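Local coordinates for protein adenine Deaminase (Enterococcus faecalis, PDB 2ICS) that binds two zinc ions and deacetylates acetyl-(R)-mandelate in vitro, though with very low efficiency, as a member of the metallo-dependent hydrolase superfamily, at residues L7-G12 with I44-G49; I333-A338 with R358-I363. All blocks are in the same frame, centred on the assembly; numbering follows the deposited sequence.

Contact 1 of 2, residues L7-G12 with I44-G49; sequences LLIKNG and IHLEPG
Leu8 and Lys10 bond to the two peptide groups of Ile44 in a parallel strand pairing. Ile44 N donates to Leu8 O at 2.7 Å and Ile44 O accepts from Lys10 N at 2.8 Å, so Ile44 is gripped on both of its peptide groups. A further bond runs from Leu46 N to Lys10 O at 3.1 Å.

Beyond it a side chain takes over: Asn11 ND2 donates to Leu46 O at 3.1 Å, reaching the oxygen from above the carbonyl plane, while the same nitrogen rests 3.5 Å from Pro48 CG. One water extends this link, donating to Asn11 O and accepting from Gly49 N.

Apolar contact gathers on the face of Ile9 and Ile44. Ile9 CG2, set anti to its own backbone nitrogen (chi1 -55° for CG1), meets Leu46 CD1 at 3.7 Å. On the other face Lys10 and His45 run side by side, Lys10 CG 4.0 Å from His45 ND1; the lysine chain then bends away to Glu21 and the carbonyl of Ile36.

Strand 42-45 is thus the outermost strand of a mixed four-stranded sheet, paired parallel to strand 5-13, whose other neighbour, 19-25, is antiparallel.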
loop_
_atom_site.group_PDB
_atom_site.type_symbol
_atom_site.label_atom_id
_atom_site.label_comp_id
_atom_site.label_asym_id
_atom_site.label_seq_id
_atom_site.Cartn_x
_atom_site.Cartn_y
_atom_site.Cartn_z
ATOM N N LEU A 7 -7.794 -26.720 -3.731
ATOM C CA LEU A 7 -7.106 -26.176 -4.890
ATOM C C LEU A 7 -5.624 -26.493 -4.857
ATOM O O LEU A 7 -4.996 -26.494 -3.800
ATOM C CB LEU A 7 -7.299 -24.663 -4.959
ATOM C CG LEU A 7 -6.715 -23.977 -6.201
ATOM C CD1 LEU A 7 -7.399 -24.516 -7.447
ATOM C CD2 LEU A 7 -6.911 -22.468 -6.100
ATOM N N LEU A 8 -5.069 -26.757 -6.031
ATOM C CA LEU A 8 -3.662 -27.081 -6.148
ATOM C C LEU A 8 -3.097 -26.334 -7.348
ATOM O O LEU A 8 -3.663 -26.378 -8.438
ATOM C CB LEU A 8 -3.499 -28.590 -6.323
ATOM C CG LEU A 8 -2.093 -29.172 -6.210
ATOM C CD1 LEU A 8 -1.475 -28.784 -4.869
ATOM C CD2 LEU A 8 -2.175 -30.694 -6.355
ATOM N N ILE A 9 -1.983 -25.641 -7.138
ATOM C CA ILE A 9 -1.342 -24.865 -8.194
ATOM C C ILE A 9 0.034 -25.459 -8.470
ATOM O O ILE A 9 0.889 -25.508 -7.583
ATOM C CB ILE A 9 -1.222 -23.393 -7.758
ATOM C CG1 ILE A 9 -2.610 -22.870 -7.370
ATOM C CG2 ILE A 9 -0.650 -22.554 -8.877
ATOM C CD1 ILE A 9 -2.577 -21.625 -6.524
ATOM N N LYS A 10 0.244 -25.906 -9.704
ATOM C CA LYS A 10 1.497 -26.546 -10.086
ATOM C C LYS A 10 2.314 -25.778 -11.119
ATOM O O LYS A 10 1.802 -24.898 -11.814
ATOM C CB LYS A 10 1.207 -27.941 -10.649
ATOM C CG LYS A 10 0.043 -28.654 -9.983
ATOM C CD LYS A 10 0.490 -29.614 -8.896
ATOM C CE LYS A 10 1.207 -30.823 -9.487
ATOM N NZ LYS A 10 1.532 -31.825 -8.429
ATOM N N ASN A 11 3.592 -26.142 -11.204
ATOM C CA ASN A 11 4.539 -25.568 -12.154
ATOM C C ASN A 11 4.877 -24.096 -11.941
ATOM O O ASN A 11 5.350 -23.418 -12.850
ATOM C CB ASN A 11 4.027 -25.787 -13.580
ATOM C CG ASN A 11 5.133 -26.183 -14.534
ATOM O OD1 ASN A 11 5.961 -27.038 -14.213
ATOM N ND2 ASN A 11 5.151 -25.577 -15.714
ATOM N N GLY A 12 4.650 -23.607 -10.731
ATOM C CA GLY A 12 4.955 -22.221 -10.448
ATOM C C GLY A 12 6.415 -22.001 -10.095
ATOM O O GLY A 12 7.176 -22.946 -9.887
ATOM N N ILE A 44 -4.529 -26.336 -10.996
ATOM C CA ILE A 44 -4.089 -25.406 -12.024
ATOM C C ILE A 44 -2.671 -25.755 -12.456
ATOM O O ILE A 44 -1.792 -25.972 -11.621
ATOM C CB ILE A 44 -4.117 -23.949 -11.514
ATOM C CG1 ILE A 44 -5.557 -23.537 -11.195
ATOM C CG2 ILE A 44 -3.514 -23.016 -12.561
ATOM C CD1 ILE A 44 -5.684 -22.119 -10.656
ATOM N N HIS A 45 -2.462 -25.815 -13.766
ATOM C CA HIS A 45 -1.155 -26.136 -14.321
ATOM C C HIS A 45 -0.624 -24.913 -15.053
ATOM O O HIS A 45 -0.961 -24.671 -16.208
ATOM C CB HIS A 45 -1.275 -27.331 -15.271
ATOM C CG HIS A 45 -1.756 -28.581 -14.600
ATOM N ND1 HIS A 45 -0.940 -29.358 -13.804
ATOM C CD2 HIS A 45 -2.981 -29.153 -14.552
ATOM C CE1 HIS A 45 -1.643 -30.354 -13.297
ATOM N NE2 HIS A 45 -2.886 -30.253 -13.733
ATOM N N LEU A 46 0.202 -24.138 -14.361
ATOM C CA LEU A 46 0.775 -22.925 -14.928
ATOM C C LEU A 46 1.743 -23.219 -16.065
ATOM O O LEU A 46 2.312 -24.306 -16.145
ATOM C CB LEU A 46 1.497 -22.135 -13.830
ATOM C CG LEU A 46 0.607 -21.755 -12.644
ATOM C CD1 LEU A 46 1.447 -21.166 -11.532
ATOM C CD2 LEU A 46 -0.457 -20.777 -13.103
ATOM N N GLU A 47 1.912 -22.244 -16.952
ATOM C CA GLU A 47 2.833 -22.381 -18.071
ATOM C C GLU A 47 4.240 -22.196 -17.532
ATOM O O GLU A 47 4.453 -21.419 -16.605
ATOM C CB GLU A 47 2.563 -21.307 -19.128
ATOM C CG GLU A 47 1.284 -21.504 -19.919
ATOM C CD GLU A 47 1.235 -22.858 -20.605
ATOM O OE1 GLU A 47 2.207 -23.210 -21.311
ATOM O OE2 GLU A 47 0.222 -23.570 -20.434
ATOM N N PRO A 48 5.220 -22.911 -18.099
ATOM C CA PRO A 48 6.603 -22.779 -17.634
ATOM C C PRO A 48 7.054 -21.326 -17.720
ATOM O O PRO A 48 6.795 -20.650 -18.718
ATOM C CB PRO A 48 7.373 -23.682 -18.597
ATOM C CG PRO A 48 6.374 -24.763 -18.896
ATOM C CD PRO A 48 5.108 -23.963 -19.124
ATOM N N GLY A 49 7.714 -20.843 -16.671
ATOM C CA GLY A 49 8.181 -19.468 -16.668
ATOM C C GLY A 49 7.224 -18.512 -15.979
ATOM O O GLY A 49 7.460 -17.303 -15.940
HETATM O O HOH W 1 7.288 -21.514 -13.758
#

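Contact 2 of 2, residues I333-A338 with R358-I363; sequences IFTIQA and RPIKTI
A classic beta bulge interrupts this antiparallel hairpin pairing between strands 331-344 and 350-364, with Ile360 and Lys361 both set opposite Ile333. Ile333 O is the pivot: it accepts from Ile360 N at 2.8 Å and from Lys361 N at 3.2 Å, and Ile333 N returns a bond to Lys361 O at 2.9 Å. Past the bulge the ladder resumes one residue out of step. Phe334 and Pro359 form a non-hydrogen-bonded pair, and Thr335 and Arg358 exchange two backbone bonds, as a hydrogen-bonded pair does.

The side chains follow this shift. Ile333 and Lys361 lie alongside each other, their CB atoms 3.8 Å apart, before the lysine chain leads off. Ile360 crosses Ile333 at about a right angle; its CG1, held between backbone nitrogen and carbonyl carbon (chi1 61°), comes 3.5 Å from Ile333 O. Phe334 has a similar first torsion (57°), which carries its ring away from Pro359 and toward Trp56, leaving CB against Arg358 O. Farther along, Gln337 NE2 sits over one face of the Arg358 guanidinium, 3.6 Å from NH1, with the two flat groups 63° apart; the arginine's NH2 is hydrogen-bonded to Gln356.

Chemically, the bulge concentrates polar demand on one atom: the amides of two consecutive residues, Ile360 and Lys361, share Ile333 O as acceptor, the Lys361 bond being the longer, so the inserted residue leaves neither NH without a partner.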
loop_
_atom_site.group_PDB
_atom_site.type_symbol
_atom_site.label_atom_id
_atom_site.label_comp_id
_atom_site.label_asym_id
_atom_site.label_seq_id
_atom_site.Cartn_x
_atom_site.Cartn_y
_atom_site.Cartn_z
ATOM N N ILE A 333 -0.443 -14.504 -9.538
ATOM C CA ILE A 333 0.288 -15.274 -10.532
ATOM C C ILE A 333 0.546 -14.302 -11.672
ATOM O O ILE A 333 -0.382 -13.667 -12.187
ATOM C CB ILE A 333 -0.558 -16.481 -10.975
ATOM C CG1 ILE A 333 -0.936 -17.302 -9.732
ATOM C CG2 ILE A 333 0.211 -17.341 -11.957
ATOM C CD1 ILE A 333 -1.764 -18.539 -10.013
ATOM N N PHE A 334 1.809 -14.185 -12.065
ATOM C CA PHE A 334 2.183 -13.212 -13.077
ATOM C C PHE A 334 3.379 -13.587 -13.934
ATOM O O PHE A 334 4.022 -14.618 -13.730
ATOM C CB PHE A 334 2.500 -11.901 -12.363
ATOM C CG PHE A 334 3.578 -12.040 -11.319
ATOM C CD1 PHE A 334 4.918 -11.839 -11.650
ATOM C CD2 PHE A 334 3.260 -12.439 -10.021
ATOM C CE1 PHE A 334 5.927 -12.038 -10.702
ATOM C CE2 PHE A 334 4.260 -12.642 -9.068
ATOM C CZ PHE A 334 5.594 -12.443 -9.407
ATOM N N THR A 335 3.677 -12.706 -14.886
ATOM C CA THR A 335 4.807 -12.871 -15.783
ATOM C C THR A 335 5.614 -11.583 -15.742
ATOM O O THR A 335 5.099 -10.528 -15.379
ATOM C CB THR A 335 4.372 -13.080 -17.255
ATOM O OG1 THR A 335 3.642 -11.930 -17.700
ATOM C CG2 THR A 335 3.513 -14.329 -17.408
ATOM N N ILE A 336 6.885 -11.687 -16.113
ATOM C CA ILE A 336 7.785 -10.547 -16.170
ATOM C C ILE A 336 8.420 -10.651 -17.550
ATOM O O ILE A 336 9.028 -11.669 -17.882
ATOM C CB ILE A 336 8.874 -10.624 -15.079
ATOM C CG1 ILE A 336 8.227 -10.533 -13.694
ATOM C CG2 ILE A 336 9.876 -9.496 -15.261
ATOM C CD1 ILE A 336 9.209 -10.638 -12.548
ATOM N N GLN A 337 8.273 -9.609 -18.360
ATOM C CA GLN A 337 8.815 -9.649 -19.710
ATOM C C GLN A 337 9.597 -8.418 -20.142
ATOM O O GLN A 337 9.315 -7.292 -19.724
ATOM C CB GLN A 337 7.676 -9.919 -20.697
ATOM C CG GLN A 337 7.073 -11.308 -20.531
ATOM C CD GLN A 337 5.805 -11.508 -21.334
ATOM O OE1 GLN A 337 5.268 -12.615 -21.391
ATOM N NE2 GLN A 337 5.313 -10.439 -21.954
ATOM N N ALA A 338 10.595 -8.651 -20.986
ATOM C CA ALA A 338 11.432 -7.582 -21.497
ATOM C C ALA A 338 10.695 -6.859 -22.615
ATOM O O ALA A 338 10.482 -7.410 -23.694
ATOM C CB ALA A 338 12.746 -8.153 -22.009
ATOM N N ARG A 358 3.193 -8.394 -15.178
ATOM C CA ARG A 358 1.766 -8.511 -15.473
ATOM C C ARG A 358 1.061 -9.690 -14.813
ATOM O O ARG A 358 1.423 -10.841 -15.035
ATOM C CB ARG A 358 1.558 -8.639 -16.986
ATOM C CG ARG A 358 2.221 -7.560 -17.811
ATOM C CD ARG A 358 2.205 -7.925 -19.283
ATOM N NE ARG A 358 2.917 -6.942 -20.094
ATOM C CZ ARG A 358 3.089 -7.047 -21.408
ATOM N NH1 ARG A 358 2.600 -8.096 -22.061
ATOM N NH2 ARG A 358 3.744 -6.101 -22.071
ATOM N N PRO A 359 0.026 -9.417 -14.010
ATOM C CA PRO A 359 -0.700 -10.509 -13.355
ATOM C C PRO A 359 -1.592 -11.202 -14.384
ATOM O O PRO A 359 -2.225 -10.536 -15.198
ATOM C CB PRO A 359 -1.517 -9.784 -12.291
ATOM C CG PRO A 359 -1.834 -8.484 -12.959
ATOM C CD PRO A 359 -0.506 -8.107 -13.593
ATOM N N ILE A 360 -1.630 -12.530 -14.364
ATOM C CA ILE A 360 -2.470 -13.251 -15.309
ATOM C C ILE A 360 -3.564 -14.006 -14.571
ATOM O O ILE A 360 -4.596 -14.339 -15.149
ATOM C CB ILE A 360 -1.650 -14.238 -16.169
ATOM C CG1 ILE A 360 -0.980 -15.281 -15.279
ATOM C CG2 ILE A 360 -0.618 -13.476 -16.996
ATOM C CD1 ILE A 360 -0.222 -16.344 -16.065
ATOM N N LYS A 361 -3.325 -14.283 -13.295
ATOM C CA LYS A 361 -4.297 -14.967 -12.449
ATOM C C LYS A 361 -4.185 -14.417 -11.040
ATOM O O LYS A 361 -3.091 -14.110 -10.568
ATOM C CB LYS A 361 -4.062 -16.478 -12.418
ATOM C CG LYS A 361 -4.676 -17.235 -13.584
ATOM C CD LYS A 361 -4.651 -18.737 -13.340
ATOM C CE LYS A 361 -5.410 -19.489 -14.424
ATOM N NZ LYS A 361 -4.841 -19.246 -15.776
ATOM N N THR A 362 -5.322 -14.288 -10.371
ATOM C CA THR A 362 -5.337 -13.775 -9.017
ATOM C C THR A 362 -6.245 -14.651 -8.169
ATOM O O THR A 362 -7.407 -14.870 -8.504
ATOM C CB THR A 362 -5.838 -12.313 -8.986
ATOM O OG1 THR A 362 -5.028 -11.513 -9.860
ATOM C CG2 THR A 362 -5.754 -11.749 -7.577
ATOM N N ILE A 363 -5.699 -15.163 -7.075
ATOM C CA ILE A 363 -6.458 -16.021 -6.184
ATOM C C ILE A 363 -6.723 -15.283 -4.888
ATOM O O ILE A 363 -5.809 -14.705 -4.298
ATOM C CB ILE A 363 -5.692 -17.319 -5.875
ATOM C CG1 ILE A 363 -5.373 -18.045 -7.182
ATOM C CG2 ILE A 363 -6.522 -18.206 -4.952
ATOM C CD1 ILE A 363 -4.573 -19.296 -6.998
#

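In the fold
The two contacts lie in series along the chain: 7-12 with 44-49 is complete long before 333-338 meets 358-363. They belong to different sheets, contact 1 to the four-stranded mixed sheet and contact 2 to the sheet that holds the hairpin 331-344/350-364, yet their centres are only about 12 Å apart. Side chains bridge the gap: Ile9 and Leu7 pack on Ile363, and Leu46 CD2 approaches Ile333 CG2 at 3.7 Å. The chain's two ends thus meet in one beta-rich region, N-terminal strands packed on the C-terminal hairpin, as in many amidohydrolases. Both contacts stand away from the zinc and adenine sites of the barrel.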